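Local structure of Endonuclease/exonuclease/phosphatase (Leptotrichia buccalis C-1013-b, 3TEB) at residues Y77-G89 against S116-I128. The protein probably acts as a metal-dependent nuclease or phosphoesterase of the DNase I-like endonuclease/exonuclease/phosphatase family. Numbering follows the deposited sequence.
Sequences YYLHWSNSHIGFG and SVRTISARRIVSI
In this DNase I-like fold, strands 78-84 and 124-128 belong to the two different beta sheets of the sandwich and run nearly antiparallel (170°), joined by side chains, two of which bond to backbone atoms; beyond them, loop 116-123 wraps His85. Its flat imidazole suits the place, donating in plane from ND1 to Ala122 O (2.8 Å) while Ile120 CA sits over one face. Arg123 NE donates in turn to Ile120 O, the carbonyl that itself lies over this ring face. Ile86 N bonds Val117 O (2.7 Å), and a water donates to both Ile86 O and Val117 O. Arg124, long enough to span the gap, has CG anti to its backbone nitrogen (chi1 -167°) and then bends, bringing NE straight onto Asn83 O (2.9 Å, 170°). A leucine in place of Arg124 would probably leave Asn83 O without its guanidinium donor. The backbone N of Arg124 donates to the small hydroxyl Ser84 OG (3.1 Å). Farther along, Val126 CG2 meets Ser82 CB, and Ile128 CD1 lies over the His80 ring; branched apolar Val126 and Ile128 suit an inter-sheet seam. Polar bonds thus fix the loop end, where Arg123 approaches the magnesium ligand Glu42 to about 7 Å between side chains, whereas the opposite end relies on van der Waals contact.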
loop_
_atom_site.group_PDB
_atom_site.type_symbol
_atom_site.label_atom_id
_atom_site.label_comp_id
_atom_site.label_asym_id
_atom_site.label_seq_id
_atom_site.Cartn_x
_atom_site.Cartn_y
_atom_site.Cartn_z
ATOM N N TYR A 77 14.151 9.975 3.417
ATOM C CA TYR A 77 12.967 9.139 3.489
ATOM C C TYR A 77 12.983 8.219 4.709
ATOM O O TYR A 77 14.049 7.805 5.177
ATOM C CB TYR A 77 12.790 8.374 2.191
ATOM C CG TYR A 77 12.026 9.162 1.153
ATOM C CD1 TYR A 77 12.665 10.084 0.331
ATOM C CD2 TYR A 77 10.651 8.989 1.000
ATOM C CE1 TYR A 77 11.950 10.803 -0.621
ATOM C CE2 TYR A 77 9.931 9.700 0.051
ATOM C CZ TYR A 77 10.585 10.602 -0.751
ATOM O OH TYR A 77 9.865 11.309 -1.677
ATOM N N TYR A 78 11.810 7.924 5.251
ATOM C CA TYR A 78 11.767 7.086 6.436
ATOM C C TYR A 78 10.952 5.831 6.182
ATOM O O TYR A 78 9.959 5.866 5.460
ATOM C CB TYR A 78 11.266 7.875 7.651
ATOM C CG TYR A 78 11.937 9.231 7.802
ATOM C CD1 TYR A 78 13.292 9.330 8.121
ATOM C CD2 TYR A 78 11.220 10.416 7.600
ATOM C CE1 TYR A 78 13.916 10.577 8.244
ATOM C CE2 TYR A 78 11.833 11.673 7.723
ATOM C CZ TYR A 78 13.182 11.746 8.049
ATOM O OH TYR A 78 13.803 12.977 8.181
ATOM N N LEU A 79 11.409 4.716 6.742
ATOM C CA LEU A 79 10.802 3.421 6.485
ATOM C C LEU A 79 10.118 2.862 7.725
ATOM O O LEU A 79 10.709 2.834 8.809
ATOM C CB LEU A 79 11.865 2.430 6.004
ATOM C CG LEU A 79 11.494 0.940 6.068
ATOM C CD1 LEU A 79 10.328 0.587 5.148
ATOM C CD2 LEU A 79 12.682 0.088 5.751
ATOM N N HIS A 80 8.883 2.394 7.561
ATOM C CA HIS A 80 8.191 1.685 8.631
ATOM C C HIS A 80 7.607 0.419 8.056
ATOM O O HIS A 80 6.849 0.470 7.084
ATOM C CB HIS A 80 7.110 2.563 9.246
ATOM C CG HIS A 80 7.566 3.964 9.493
ATOM N ND1 HIS A 80 8.145 4.360 10.681
ATOM C CD2 HIS A 80 7.571 5.056 8.686
ATOM C CE1 HIS A 80 8.459 5.643 10.605
ATOM N NE2 HIS A 80 8.120 6.090 9.405
ATOM N N TRP A 81 7.977 -0.713 8.641
ATOM C CA TRP A 81 7.634 -1.998 8.072
ATOM C C TRP A 81 7.098 -2.899 9.140
ATOM O O TRP A 81 7.436 -2.763 10.313
ATOM C CB TRP A 81 8.871 -2.638 7.432
ATOM C CG TRP A 81 8.657 -4.044 6.866
ATOM C CD1 TRP A 81 8.168 -4.374 5.627
ATOM C CD2 TRP A 81 8.934 -5.281 7.523
ATOM N NE1 TRP A 81 8.121 -5.749 5.475
ATOM C CE2 TRP A 81 8.580 -6.327 6.623
ATOM C CE3 TRP A 81 9.441 -5.608 8.777
ATOM C CZ2 TRP A 81 8.716 -7.664 6.941
ATOM C CZ3 TRP A 81 9.578 -6.936 9.096
ATOM C CH2 TRP A 81 9.220 -7.958 8.176
ATOM N N SER A 82 6.264 -3.841 8.732
ATOM C CA SER A 82 5.755 -4.810 9.667
ATOM C C SER A 82 5.523 -6.148 9.015
ATOM O O SER A 82 4.944 -6.214 7.935
ATOM C CB SER A 82 4.454 -4.306 10.271
ATOM O OG SER A 82 4.100 -5.109 11.384
ATOM N N ASN A 83 5.954 -7.211 9.684
ATOM C CA ASN A 83 5.781 -8.571 9.172
ATOM C C ASN A 83 4.349 -9.047 9.402
ATOM O O ASN A 83 3.766 -8.716 10.435
ATOM C CB ASN A 83 6.828 -9.492 9.825
ATOM C CG ASN A 83 6.410 -10.951 9.866
ATOM O OD1 ASN A 83 6.490 -11.673 8.875
ATOM N ND2 ASN A 83 5.992 -11.400 11.040
ATOM N N SER A 84 3.780 -9.787 8.445
ATOM C CA SER A 84 2.419 -10.345 8.585
ATOM C C SER A 84 2.430 -11.818 8.911
ATOM O O SER A 84 1.853 -12.236 9.918
ATOM C CB SER A 84 1.580 -10.172 7.321
ATOM O OG SER A 84 1.217 -8.823 7.115
ATOM N N HIS A 85 3.062 -12.598 8.036
ATOM C CA HIS A 85 3.071 -14.052 8.123
ATOM C C HIS A 85 4.240 -14.621 7.308
ATOM O O HIS A 85 4.865 -13.903 6.520
ATOM C CB HIS A 85 1.748 -14.609 7.596
ATOM C CG HIS A 85 1.413 -14.161 6.204
ATOM N ND1 HIS A 85 0.376 -13.298 5.927
ATOM C CD2 HIS A 85 1.983 -14.452 5.010
ATOM C CE1 HIS A 85 0.320 -13.079 4.623
ATOM N NE2 HIS A 85 1.285 -13.768 4.043
ATOM N N ILE A 86 4.531 -15.906 7.508
ATOM C CA ILE A 86 5.441 -16.661 6.646
ATOM C C ILE A 86 4.895 -16.695 5.213
ATOM O O ILE A 86 3.785 -17.137 4.980
ATOM C CB ILE A 86 5.654 -18.091 7.195
ATOM C CG1 ILE A 86 6.516 -18.040 8.461
ATOM C CG2 ILE A 86 6.307 -18.978 6.162
ATOM C CD1 ILE A 86 6.303 -19.214 9.395
ATOM N N GLY A 87 5.675 -16.225 4.253
ATOM C CA GLY A 87 5.139 -16.031 2.917
ATOM C C GLY A 87 5.416 -17.117 1.900
ATOM O O GLY A 87 5.207 -18.306 2.147
ATOM N N PHE A 88 5.853 -16.681 0.726
ATOM C CA PHE A 88 6.325 -17.569 -0.309
ATOM C C PHE A 88 7.740 -17.996 0.046
ATOM O O PHE A 88 8.522 -17.188 0.539
ATOM C CB PHE A 88 6.305 -16.841 -1.658
ATOM C CG PHE A 88 4.917 -16.587 -2.185
ATOM C CD1 PHE A 88 4.238 -17.575 -2.902
ATOM C CD2 PHE A 88 4.280 -15.368 -1.956
ATOM C CE1 PHE A 88 2.939 -17.347 -3.391
ATOM C CE2 PHE A 88 2.984 -15.130 -2.437
ATOM C CZ PHE A 88 2.314 -16.124 -3.149
ATOM N N GLY A 89 8.056 -19.266 -0.184
ATOM C CA GLY A 89 9.398 -19.789 0.056
ATOM C C GLY A 89 9.790 -19.685 1.510
ATOM O O GLY A 89 9.105 -20.204 2.387
ATOM N N SER A 116 -1.602 -15.518 13.536
ATOM C CA SER A 116 -0.460 -16.411 13.619
ATOM C C SER A 116 0.382 -16.293 12.353
ATOM O O SER A 116 -0.162 -16.377 11.245
ATOM C CB SER A 116 -0.950 -17.848 13.774
ATOM O OG SER A 116 0.072 -18.771 13.432
ATOM N N VAL A 117 1.696 -16.123 12.504
ATOM C CA VAL A 117 2.595 -16.018 11.347
ATOM C C VAL A 117 2.558 -17.284 10.486
ATOM O O VAL A 117 3.060 -17.300 9.366
ATOM C CB VAL A 117 4.062 -15.720 11.752
ATOM C CG1 VAL A 117 4.190 -14.375 12.466
ATOM C CG2 VAL A 117 4.636 -16.851 12.586
ATOM N N ARG A 118 1.945 -18.336 11.010
ATOM C CA ARG A 118 1.806 -19.582 10.282
ATOM C C ARG A 118 0.537 -19.696 9.431
ATOM O O ARG A 118 0.231 -20.775 8.948
ATOM C CB ARG A 118 1.856 -20.748 11.253
ATOM C CG ARG A 118 3.230 -21.057 11.747
ATOM C CD ARG A 118 3.231 -21.522 13.187
ATOM N NE ARG A 118 1.993 -22.211 13.556
ATOM C CZ ARG A 118 1.793 -23.528 13.469
ATOM N NH1 ARG A 118 2.757 -24.329 13.015
ATOM N NH2 ARG A 118 0.620 -24.044 13.850
ATOM N N THR A 119 -0.197 -18.602 9.252
ATOM C CA THR A 119 -1.439 -18.613 8.477
ATOM C C THR A 119 -1.383 -17.544 7.415
ATOM O O THR A 119 -1.128 -16.378 7.714
ATOM C CB THR A 119 -2.647 -18.327 9.375
ATOM O OG1 THR A 119 -2.657 -19.272 10.444
ATOM C CG2 THR A 119 -3.974 -18.422 8.602
ATOM N N ILE A 120 -1.636 -17.948 6.177
ATOM C CA ILE A 120 -1.566 -17.054 5.031
ATOM C C ILE A 120 -2.514 -15.868 5.206
ATOM O O ILE A 120 -2.217 -14.761 4.735
ATOM C CB ILE A 120 -1.879 -17.829 3.708
ATOM C CG1 ILE A 120 -0.766 -18.823 3.402
ATOM C CG2 ILE A 120 -2.041 -16.883 2.499
ATOM C CD1 ILE A 120 0.613 -18.146 3.241
ATOM N N SER A 121 -3.637 -16.092 5.894
ATOM C CA SER A 121 -4.650 -15.053 6.016
ATOM C C SER A 121 -4.464 -14.063 7.178
ATOM O O SER A 121 -5.253 -13.134 7.321
ATOM C CB SER A 121 -6.050 -15.655 6.020
ATOM O OG SER A 121 -6.187 -16.540 7.098
ATOM N N ALA A 122 -3.424 -14.238 7.985
ATOM C CA ALA A 122 -3.076 -13.251 9.007
ATOM C C ALA A 122 -2.471 -12.020 8.354
ATOM O O ALA A 122 -1.466 -12.119 7.667
ATOM C CB ALA A 122 -2.106 -13.842 9.998
ATOM N N ARG A 123 -3.074 -10.857 8.554
ATOM C CA ARG A 123 -2.575 -9.647 7.900
ATOM C C ARG A 123 -2.369 -8.514 8.873
ATOM O O ARG A 123 -3.301 -8.076 9.527
ATOM C CB ARG A 123 -3.533 -9.192 6.805
ATOM C CG ARG A 123 -3.871 -10.251 5.787
ATOM C CD ARG A 123 -2.668 -10.565 4.944
ATOM N NE ARG A 123 -2.882 -11.764 4.143
ATOM C CZ ARG A 123 -3.191 -11.751 2.851
ATOM N NH1 ARG A 123 -3.315 -10.600 2.201
ATOM N NH2 ARG A 123 -3.371 -12.894 2.206
ATOM N N ARG A 124 -1.142 -8.038 8.960
ATOM C CA ARG A 124 -0.792 -6.921 9.822
ATOM C C ARG A 124 -0.858 -5.623 8.983
ATOM O O ARG A 124 -0.531 -5.625 7.795
ATOM C CB ARG A 124 0.606 -7.163 10.400
ATOM C CG ARG A 124 1.045 -6.291 11.545
ATOM C CD ARG A 124 1.211 -7.028 12.867
ATOM N NE ARG A 124 2.336 -7.945 12.861
ATOM C CZ ARG A 124 2.885 -8.494 13.947
ATOM N NH1 ARG A 124 2.427 -8.209 15.147
ATOM N NH2 ARG A 124 3.903 -9.346 13.828
ATOM N N ILE A 125 -1.309 -4.530 9.597
ATOM C CA ILE A 125 -1.395 -3.228 8.936
ATOM C C ILE A 125 -0.333 -2.286 9.493
ATOM O O ILE A 125 0.052 -2.384 10.654
ATOM C CB ILE A 125 -2.781 -2.617 9.178
ATOM C CG1 ILE A 125 -3.892 -3.592 8.749
ATOM C CG2 ILE A 125 -2.920 -1.292 8.489
ATOM C CD1 ILE A 125 -4.066 -3.782 7.214
ATOM N N VAL A 126 0.162 -1.379 8.670
ATOM C CA VAL A 126 1.066 -0.359 9.171
ATOM C C VAL A 126 0.394 0.994 9.049
ATOM O O VAL A 126 -0.054 1.373 7.957
ATOM C CB VAL A 126 2.400 -0.344 8.421
ATOM C CG1 VAL A 126 3.261 0.814 8.874
ATOM C CG2 VAL A 126 3.121 -1.607 8.699
ATOM N N SER A 127 0.311 1.716 10.167
ATOM C CA SER A 127 -0.204 3.075 10.137
ATOM C C SER A 127 0.846 4.086 10.544
ATOM O O SER A 127 1.772 3.782 11.294
ATOM C CB SER A 127 -1.452 3.227 10.989
ATOM O OG SER A 127 -1.118 3.310 12.353
ATOM N N ILE A 128 0.660 5.297 10.038
ATOM C CA ILE A 128 1.561 6.402 10.226
ATOM C C ILE A 128 0.714 7.660 10.520
ATOM O O ILE A 128 -0.343 7.858 9.916
ATOM C CB ILE A 128 2.508 6.493 8.980
ATOM C CG1 ILE A 128 3.942 6.587 9.421
ATOM C CG2 ILE A 128 2.154 7.572 7.961
ATOM C CD1 ILE A 128 4.353 5.360 10.160
HETATM O O HOH W 1 2.150 -18.301 6.956
#